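Local coordinates for protein group 1 truncated hemoglobin (Tetrahymena pyriformis, PDB 3AQ9) that binds one heme per subunit and, as a group I truncated hemoglobin, probably binds and carries oxygen, with a proposed part in nitric oxide detoxification, at residues Met17-Tyr25 with Gln46-Thr55. The protein carries 1 engineered substitution. Sequence-based numbering, arbitrary orientation.
Engineered in segment 46-55: E50 (natural residue Gln). With HEM (protoporphyrin IX containing Fe), chain C.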
ATOM      1  N   MET A  17      -6.269  -3.453  -9.022  1.00 29.82           N
ATOM      2  CA  MET A  17      -5.038  -3.246  -8.297  1.00 29.46           C
ATOM      3  C   MET A  17      -4.096  -2.363  -9.170  1.00 29.65           C
ATOM      4  O   MET A  17      -3.359  -1.515  -8.600  1.00 29.88           O
ATOM      5  CB  MET A  17      -4.327  -4.558  -7.992  1.00 30.03           C
ATOM      6  CG  MET A  17      -3.190  -4.238  -7.117  1.00 39.30           C
ATOM      7  SD  MET A  17      -3.678  -3.697  -5.361  1.00 42.57           S
ATOM      8  CE  MET A  17      -5.270  -4.829  -5.378  1.00 28.32           C
ATOM      9  N   LYS A  18      -4.025  -2.645 -10.444  1.00 28.96           N
ATOM     10  CA  LYS A  18      -3.157  -1.866 -11.334  1.00 29.04           C
ATOM     11  C   LYS A  18      -3.534  -0.408 -11.390  1.00 30.74           C
ATOM     12  O   LYS A  18      -2.670   0.460 -11.676  1.00 31.78           O
ATOM     13  CB  LYS A  18      -3.116  -2.467 -12.753  1.00 31.43           C
ATOM     14  CG  LYS A  18      -2.283  -3.795 -12.630  1.00 33.70           C
ATOM     15  CD  LYS A  18      -2.152  -4.237 -14.100  1.00 40.87           C
ATOM     16  CE  LYS A  18      -1.218  -5.441 -14.069  1.00 43.93           C
ATOM     17  NZ  LYS A  18      -1.029  -5.776 -15.498  1.00 54.57           N
ATOM     18  N   ALA A  19      -4.829  -0.102 -11.261  1.00 29.96           N
ATOM     19  CA  ALA A  19      -5.287   1.314 -11.189  1.00 29.76           C
ATOM     20  C   ALA A  19      -5.073   1.881  -9.746  1.00 28.82           C
ATOM     21  O   ALA A  19      -4.699   3.040  -9.576  1.00 28.65           O
ATOM     22  CB  ALA A  19      -6.767   1.404 -11.600  1.00 31.31           C
ATOM     23  N   ALA A  20      -5.237   1.069  -8.718  1.00 27.70           N
ATOM     24  CA  ALA A  20      -5.182   1.598  -7.346  1.00 26.96           C
ATOM     25  C   ALA A  20      -3.755   2.036  -6.953  1.00 28.07           C
ATOM     26  O   ALA A  20      -3.575   3.076  -6.327  1.00 26.70           O
ATOM     27  CB  ALA A  20      -5.642   0.479  -6.407  1.00 27.02           C
ATOM     28  N   VAL A  21      -2.747   1.229  -7.332  1.00 27.59           N
ATOM     29  CA  VAL A  21      -1.396   1.617  -6.831  1.00 27.04           C
ATOM     30  C   VAL A  21      -0.924   2.975  -7.377  1.00 27.07           C
ATOM     31  O   VAL A  21      -0.453   3.782  -6.575  1.00 25.82           O
ATOM     32  CB  VAL A  21      -0.367   0.487  -6.998  1.00 26.75           C
ATOM     33  CG1 VAL A  21       0.990   0.982  -6.458  1.00 31.72           C
ATOM     34  CG2 VAL A  21      -0.825  -0.679  -6.091  1.00 28.77           C
ATOM     35  N   PRO A  22      -1.069   3.271  -8.681  1.00 27.18           N
ATOM     36  CA  PRO A  22      -0.596   4.612  -9.156  1.00 27.68           C
ATOM     37  C   PRO A  22      -1.476   5.733  -8.632  1.00 28.15           C
ATOM     38  O   PRO A  22      -1.004   6.864  -8.431  1.00 29.17           O
ATOM     39  CB  PRO A  22      -0.685   4.544 -10.667  1.00 28.47           C
ATOM     40  CG  PRO A  22      -0.818   3.052 -10.993  1.00 30.35           C
ATOM     41  CD  PRO A  22      -1.271   2.287  -9.788  1.00 26.54           C
ATOM     42  N   LEU A  23      -2.763   5.417  -8.389  1.00 27.68           N
ATOM     43  CA  LEU A  23      -3.596   6.501  -7.806  1.00 29.79           C
ATOM     44  C   LEU A  23      -3.181   6.761  -6.357  1.00 27.24           C
ATOM     45  O   LEU A  23      -3.018   7.918  -5.889  1.00 29.22           O
ATOM     46  CB  LEU A  23      -5.094   6.137  -7.829  1.00 31.75           C
ATOM     47  CG  LEU A  23      -6.045   7.181  -7.204  1.00 31.41           C
ATOM     48  CD1 LEU A  23      -5.702   8.701  -7.638  1.00 30.63           C
ATOM     49  CD2 LEU A  23      -7.566   6.740  -7.507  1.00 33.68           C
ATOM     50  N   PHE A  24      -2.897   5.695  -5.627  1.00 25.33           N
ATOM     51  CA  PHE A  24      -2.433   5.812  -4.273  1.00 25.99           C
ATOM     52  C   PHE A  24      -1.107   6.558  -4.284  1.00 27.13           C
ATOM     53  O   PHE A  24      -0.938   7.500  -3.481  1.00 28.07           O
ATOM     54  CB  PHE A  24      -2.246   4.373  -3.783  1.00 24.15           C
ATOM     55  CG  PHE A  24      -1.324   4.203  -2.580  1.00 25.98           C
ATOM     56  CD1 PHE A  24      -1.771   4.613  -1.282  1.00 26.71           C
ATOM     57  CD2 PHE A  24      -0.057   3.642  -2.722  1.00 27.50           C
ATOM     58  CE1 PHE A  24      -0.899   4.438  -0.185  1.00 26.38           C
ATOM     59  CE2 PHE A  24       0.793   3.435  -1.589  1.00 30.46           C
ATOM     60  CZ  PHE A  24       0.370   3.818  -0.350  1.00 26.42           C
ATOM     61  N   TYR A  25      -0.178   6.236  -5.191  1.00 27.33           N
ATOM     62  CA  TYR A  25       1.061   7.100  -5.196  1.00 27.27           C
ATOM     63  C   TYR A  25       0.779   8.535  -5.618  1.00 30.20           C
ATOM     64  O   TYR A  25       1.541   9.414  -5.183  1.00 30.32           O
ATOM     65  CB  TYR A  25       2.182   6.466  -6.057  1.00 28.56           C
ATOM     66  CG  TYR A  25       2.907   5.512  -5.137  1.00 30.72           C
ATOM     67  CD1 TYR A  25       2.859   4.132  -5.325  1.00 32.71           C
ATOM     68  CD2 TYR A  25       3.581   6.053  -4.015  1.00 34.25           C
ATOM     69  CE1 TYR A  25       3.445   3.275  -4.353  1.00 34.85           C
ATOM     70  CE2 TYR A  25       4.173   5.248  -3.145  1.00 35.55           C
ATOM     71  CZ  TYR A  25       4.110   3.901  -3.312  1.00 34.51           C
ATOM     72  OH  TYR A  25       4.792   3.299  -2.265  1.00 39.38           O
ATOM     73  N   GLN A  46       8.923   0.775  -7.786  1.00 32.17           N
ATOM     74  CA  GLN A  46       8.146   0.741  -6.574  1.00 31.46           C
ATOM     75  C   GLN A  46       6.665   0.384  -6.853  1.00 29.45           C
ATOM     76  O   GLN A  46       6.031  -0.418  -6.119  1.00 28.25           O
ATOM     77  CB  GLN A  46       8.238   2.127  -5.896  1.00 30.96           C
ATOM     78  CG  GLN A  46       7.407   2.197  -4.567  1.00 28.17           C
ATOM     79  CD  GLN A  46       7.991   1.261  -3.505  1.00 32.69           C
ATOM     80  OE1 GLN A  46       9.178   0.896  -3.608  1.00 31.12           O
ATOM     81  NE2 GLN A  46       7.167   0.888  -2.528  1.00 31.57           N
ATOM     82  N   THR A  47       6.133   0.970  -7.925  1.00 29.83           N
ATOM     83  CA  THR A  47       4.741   0.628  -8.235  1.00 30.59           C
ATOM     84  C   THR A  47       4.607  -0.896  -8.539  1.00 29.46           C
ATOM     85  O   THR A  47       3.651  -1.571  -8.101  1.00 28.60           O
ATOM     86  CB  THR A  47       4.266   1.483  -9.486  1.00 32.27           C
ATOM     87  OG1 THR A  47       4.226   2.843  -9.040  1.00 34.43           O
ATOM     88  CG2 THR A  47       2.828   1.087  -9.885  1.00 34.55           C
ATOM     89  N   LYS A  48       5.570  -1.445  -9.250  1.00 29.01           N
ATOM     90  CA  LYS A  48       5.483  -2.859  -9.548  1.00 32.13           C
ATOM     91  C   LYS A  48       5.635  -3.739  -8.285  1.00 29.55           C
ATOM     92  O   LYS A  48       4.814  -4.668  -8.017  1.00 28.38           O
ATOM     93  CB  LYS A  48       6.619  -3.249 -10.451  1.00 33.90           C
ATOM     94  CG  LYS A  48       6.446  -4.707 -10.987  1.00 42.62           C
ATOM     95  CD  LYS A  48       7.515  -5.615 -10.320  1.00 51.36           C
ATOM     96  CE  LYS A  48       7.735  -6.795 -11.341  1.00 59.55           C
ATOM     97  NZ  LYS A  48       6.772  -7.879 -10.884  1.00 48.82           N
ATOM     98  N   GLN A  49       6.626  -3.443  -7.447  1.00 29.18           N
ATOM     99  CA  GLN A  49       6.778  -4.234  -6.220  1.00 28.85           C
ATOM    100  C   GLN A  49       5.574  -4.135  -5.337  1.00 27.60           C
ATOM    101  O   GLN A  49       5.106  -5.097  -4.702  1.00 27.68           O
ATOM    102  CB  GLN A  49       8.014  -3.690  -5.416  1.00 29.39           C
ATOM    103  CG  GLN A  49       9.304  -3.989  -6.137  1.00 30.90           C
ATOM    104  CD  GLN A  49       9.454  -5.526  -6.336  1.00 39.91           C
ATOM    105  OE1 GLN A  49       9.516  -6.260  -5.382  1.00 49.54           O
ATOM    106  NE2 GLN A  49       9.522  -5.954  -7.487  1.00 40.11           N
ATOM    107  N   GLU A  50       5.100  -2.917  -5.126  1.00 26.57           N
ATOM    108  CA  GLU A  50       3.955  -2.724  -4.236  1.00 26.80           C
ATOM    109  C   GLU A  50       2.656  -3.310  -4.789  1.00 27.31           C
ATOM    110  O   GLU A  50       1.823  -3.859  -4.040  1.00 27.54           O
ATOM    111  CB  GLU A  50       3.853  -1.208  -3.955  1.00 30.71           C
ATOM    112  CG  GLU A  50       2.875  -0.875  -2.915  1.00 36.45           C
ATOM    113  CD  GLU A  50       3.442   0.261  -1.985  1.00 33.90           C
ATOM    114  OE1 GLU A  50       4.421   1.075  -2.378  1.00 41.40           O
ATOM    115  OE2 GLU A  50       2.665   0.534  -1.109  1.00 37.29           O
ATOM    116  N   THR A  51       2.478  -3.224  -6.087  1.00 26.33           N
ATOM    117  CA  THR A  51       1.315  -3.946  -6.695  1.00 27.26           C
ATOM    118  C   THR A  51       1.494  -5.465  -6.395  1.00 27.80           C
ATOM    119  O   THR A  51       0.529  -6.124  -5.957  1.00 28.55           O
ATOM    120  CB  THR A  51       1.250  -3.754  -8.189  1.00 29.44           C
ATOM    121  OG1 THR A  51       1.103  -2.329  -8.484  1.00 29.02           O
ATOM    122  CG2 THR A  51       0.020  -4.507  -8.808  1.00 29.47           C
ATOM    123  N   ASP A  52       2.696  -6.004  -6.600  1.00 27.78           N
ATOM    124  CA  ASP A  52       2.830  -7.479  -6.301  1.00 28.56           C
ATOM    125  C   ASP A  52       2.582  -7.718  -4.808  1.00 27.46           C
ATOM    126  O   ASP A  52       2.005  -8.751  -4.440  1.00 27.76           O
ATOM    127  CB  ASP A  52       4.275  -7.944  -6.571  1.00 28.00           C
ATOM    128  CG  ASP A  52       4.609  -8.005  -8.078  1.00 30.77           C
ATOM    129  OD1 ASP A  52       5.814  -8.113  -8.428  1.00 34.69           O
ATOM    130  OD2 ASP A  52       3.694  -8.031  -8.942  1.00 33.01           O
ATOM    131  N   PHE A  53       3.089  -6.846  -3.960  1.00 26.11           N
ATOM    132  CA  PHE A  53       2.960  -7.077  -2.509  1.00 26.03           C
ATOM    133  C   PHE A  53       1.489  -7.014  -2.040  1.00 26.87           C
ATOM    134  O   PHE A  53       0.985  -7.920  -1.374  1.00 25.67           O
ATOM    135  CB  PHE A  53       3.743  -6.014  -1.698  1.00 26.44           C
ATOM    136  CG  PHE A  53       3.791  -6.355  -0.247  1.00 25.73           C
ATOM    137  CD1 PHE A  53       4.527  -7.448   0.146  1.00 23.90           C
ATOM    138  CD2 PHE A  53       3.162  -5.520   0.726  1.00 28.34           C
ATOM    139  CE1 PHE A  53       4.650  -7.795   1.545  1.00 25.49           C
ATOM    140  CE2 PHE A  53       3.247  -5.860   2.079  1.00 29.75           C
ATOM    141  CZ  PHE A  53       4.007  -6.994   2.515  1.00 28.14           C
ATOM    142  N   LEU A  54       0.769  -5.953  -2.428  1.00 26.37           N
ATOM    143  CA  LEU A  54      -0.618  -5.855  -2.020  1.00 25.32           C
ATOM    144  C   LEU A  54      -1.468  -6.920  -2.688  1.00 27.06           C
ATOM    145  O   LEU A  54      -2.416  -7.395  -2.063  1.00 28.02           O
ATOM    146  CB  LEU A  54      -1.211  -4.456  -2.301  1.00 25.90           C
ATOM    147  CG  LEU A  54      -0.498  -3.343  -1.506  1.00 25.68           C
ATOM    148  CD1 LEU A  54      -1.153  -1.947  -2.078  1.00 30.31           C
ATOM    149  CD2 LEU A  54      -0.642  -3.510   0.021  1.00 26.17           C
ATOM    150  N   THR A  55      -1.173  -7.323  -3.927  1.00 26.11           N
ATOM    151  CA  THR A  55      -1.937  -8.404  -4.568  1.00 26.07           C
ATOM    152  C   THR A  55      -1.780  -9.641  -3.731  1.00 27.56           C
ATOM    153  O   THR A  55      -2.728 -10.353  -3.497  1.00 27.90           O
ATOM    154  CB  THR A  55      -1.361  -8.647  -5.948  1.00 26.49           C
ATOM    155  OG1 THR A  55      -1.668  -7.413  -6.735  1.00 27.95           O
ATOM    156  CG2 THR A  55      -2.057  -9.799  -6.681  1.00 27.77           C
TER
HETATM  157  CHA HEM C 144       9.697   0.150  -0.002  1.00 23.17           C
HETATM  158  CHB HEM C 144       8.238   4.326   2.133  1.00 25.45           C
HETATM  159  CHC HEM C 144       4.652   1.949   4.308  1.00 22.00           C
HETATM  160  CHD HEM C 144       5.288  -1.655   1.042  1.00 23.46           C
HETATM  161  C1A HEM C 144       9.605   1.474   0.395  1.00 23.47           C
HETATM  162  C2A HEM C 144      10.559   2.543   0.062  1.00 26.29           C
HETATM  163  C3A HEM C 144      10.130   3.660   0.610  1.00 26.65           C
HETATM  164  C4A HEM C 144       8.933   3.389   1.374  1.00 25.03           C
HETATM  165  CMA HEM C 144      10.702   5.088   0.570  1.00 24.55           C
HETATM  166  CAA HEM C 144      11.760   2.342  -0.946  1.00 30.04           C
HETATM  167  CBA HEM C 144      13.250   2.638  -0.671  1.00 37.70           C
HETATM  168  CGA HEM C 144      13.737   2.629  -2.247  1.00 37.25           C
HETATM  169  O1A HEM C 144      13.879   1.492  -2.828  1.00 42.09           O
HETATM  170  O2A HEM C 144      13.576   3.643  -3.030  1.00 37.30           O
HETATM  171  C1B HEM C 144       7.157   3.961   2.985  1.00 24.12           C
HETATM  172  C2B HEM C 144       6.640   4.902   3.965  1.00 24.78           C
HETATM  173  C3B HEM C 144       5.711   4.203   4.637  1.00 24.70           C
HETATM  174  C4B HEM C 144       5.645   2.915   3.997  1.00 23.53           C
HETATM  175  CMB HEM C 144       7.080   6.339   4.239  1.00 25.00           C
HETATM  176  CAB HEM C 144       4.906   4.741   5.828  1.00 24.25           C
HETATM  177  CBB HEM C 144       4.844   3.875   6.828  1.00 27.48           C
HETATM  178  C1C HEM C 144       4.467   0.783   3.546  1.00 22.90           C
HETATM  179  C2C HEM C 144       3.326  -0.093   3.653  1.00 23.82           C
HETATM  180  C3C HEM C 144       3.529  -1.049   2.724  1.00 22.82           C
HETATM  181  C4C HEM C 144       4.759  -0.809   2.029  1.00 24.83           C
HETATM  182  CMC HEM C 144       2.113   0.141   4.645  1.00 25.18           C
HETATM  183  CAC HEM C 144       2.603  -2.255   2.318  1.00 26.64           C
HETATM  184  CBC HEM C 144       1.606  -2.647   3.109  1.00 32.14           C
HETATM  185  C1D HEM C 144       6.567  -1.466   0.502  1.00 24.11           C
HETATM  186  C2D HEM C 144       7.110  -2.373  -0.474  1.00 23.23           C
HETATM  187  C3D HEM C 144       8.424  -1.836  -0.754  1.00 24.96           C
HETATM  188  C4D HEM C 144       8.536  -0.674   0.065  1.00 23.14           C
HETATM  189  CMD HEM C 144       6.531  -3.650  -1.099  1.00 25.13           C
HETATM  190  CAD HEM C 144       9.421  -2.394  -1.733  1.00 25.20           C
HETATM  191  CBD HEM C 144      10.307  -3.428  -1.183  1.00 25.05           C
HETATM  192  CGD HEM C 144      11.168  -3.997  -2.335  1.00 31.11           C
HETATM  193  O1D HEM C 144      11.730  -5.077  -2.182  1.00 30.56           O
HETATM  194  O2D HEM C 144      11.509  -3.189  -3.300  1.00 33.38           O
HETATM  195  NA  HEM C 144       8.647   2.065   1.205  1.00 23.92           N
HETATM  196  NB  HEM C 144       6.607   2.666   2.947  1.00 24.92           N
HETATM  197  NC  HEM C 144       5.321   0.335   2.581  1.00 23.14           N
HETATM  198  ND  HEM C 144       7.398  -0.359   0.821  1.00 25.98           N
HETATM  199 FE   HEM C 144       7.020   1.176   1.913  1.00 24.46          FE
HETATM  200  O   HOH W   1       5.805   2.000   0.269  1.00 29.46           O
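V21 enters helix 46-55 as a knob into the hole formed by T47, E50, T51 and L54. The helix axes pass 9.7 Å apart with 125° between their N-to-C directions. V21 CG1, anti to its own N (chi1 180°), reaches over to T47 CG2, while CG2 lies on T51 OG1 at 3.5 Å and also touches L54 CD1. One turn earlier M17 bends at chi2 and chi3, bringing CG against T51 CG2 and T55 OG1, and SD across L54 CB. Helix 7-11 packs on this end through Y8 and L11.

The threonine hydroxyls on this face are turned back to their own helix: T51 OG1 bonds to T47 O at 2.7 Å, T55 OG1 likewise to T51 O, and T47 OG1 to M43 O. T51 N and OG1 grip T47 O from opposite faces. With the hydroxyls so engaged, T51 CG2 faces M17 and T47 CG2 faces V21.

At the heme end the contact turns polar. Y25 OH is hydrogen-bonded to water 1 at 3.0 Å, and this water coordinates the heme iron at 2.2 Å. E50, an engineered glutamate replacing glutamine, lies at the tyrosine ring edge through OE1; its OE2 stands 3.5 Å from F24 CE2. The amide of Q46 is nearly perpendicular to the Y25 ring (89°), with NE2 3.3 Å from heme C4D. Q46 NE2 also donates to E50 OE1 at 2.8 Å, a bond less sure because OE1 is modelled too close to Y25 OH. Replacing Q46 with a leucine would probably leave the E50 carboxylate without this amide donor and the pocket beside water 1 less polar. Helices 13-28 and 43-57 correspond to B and E of the 2/2 globin fold, and their crossing builds part of the distal wall of the heme pocket, with Y25, Q46 and E50 consistent with the B10, E7 and E11 positions.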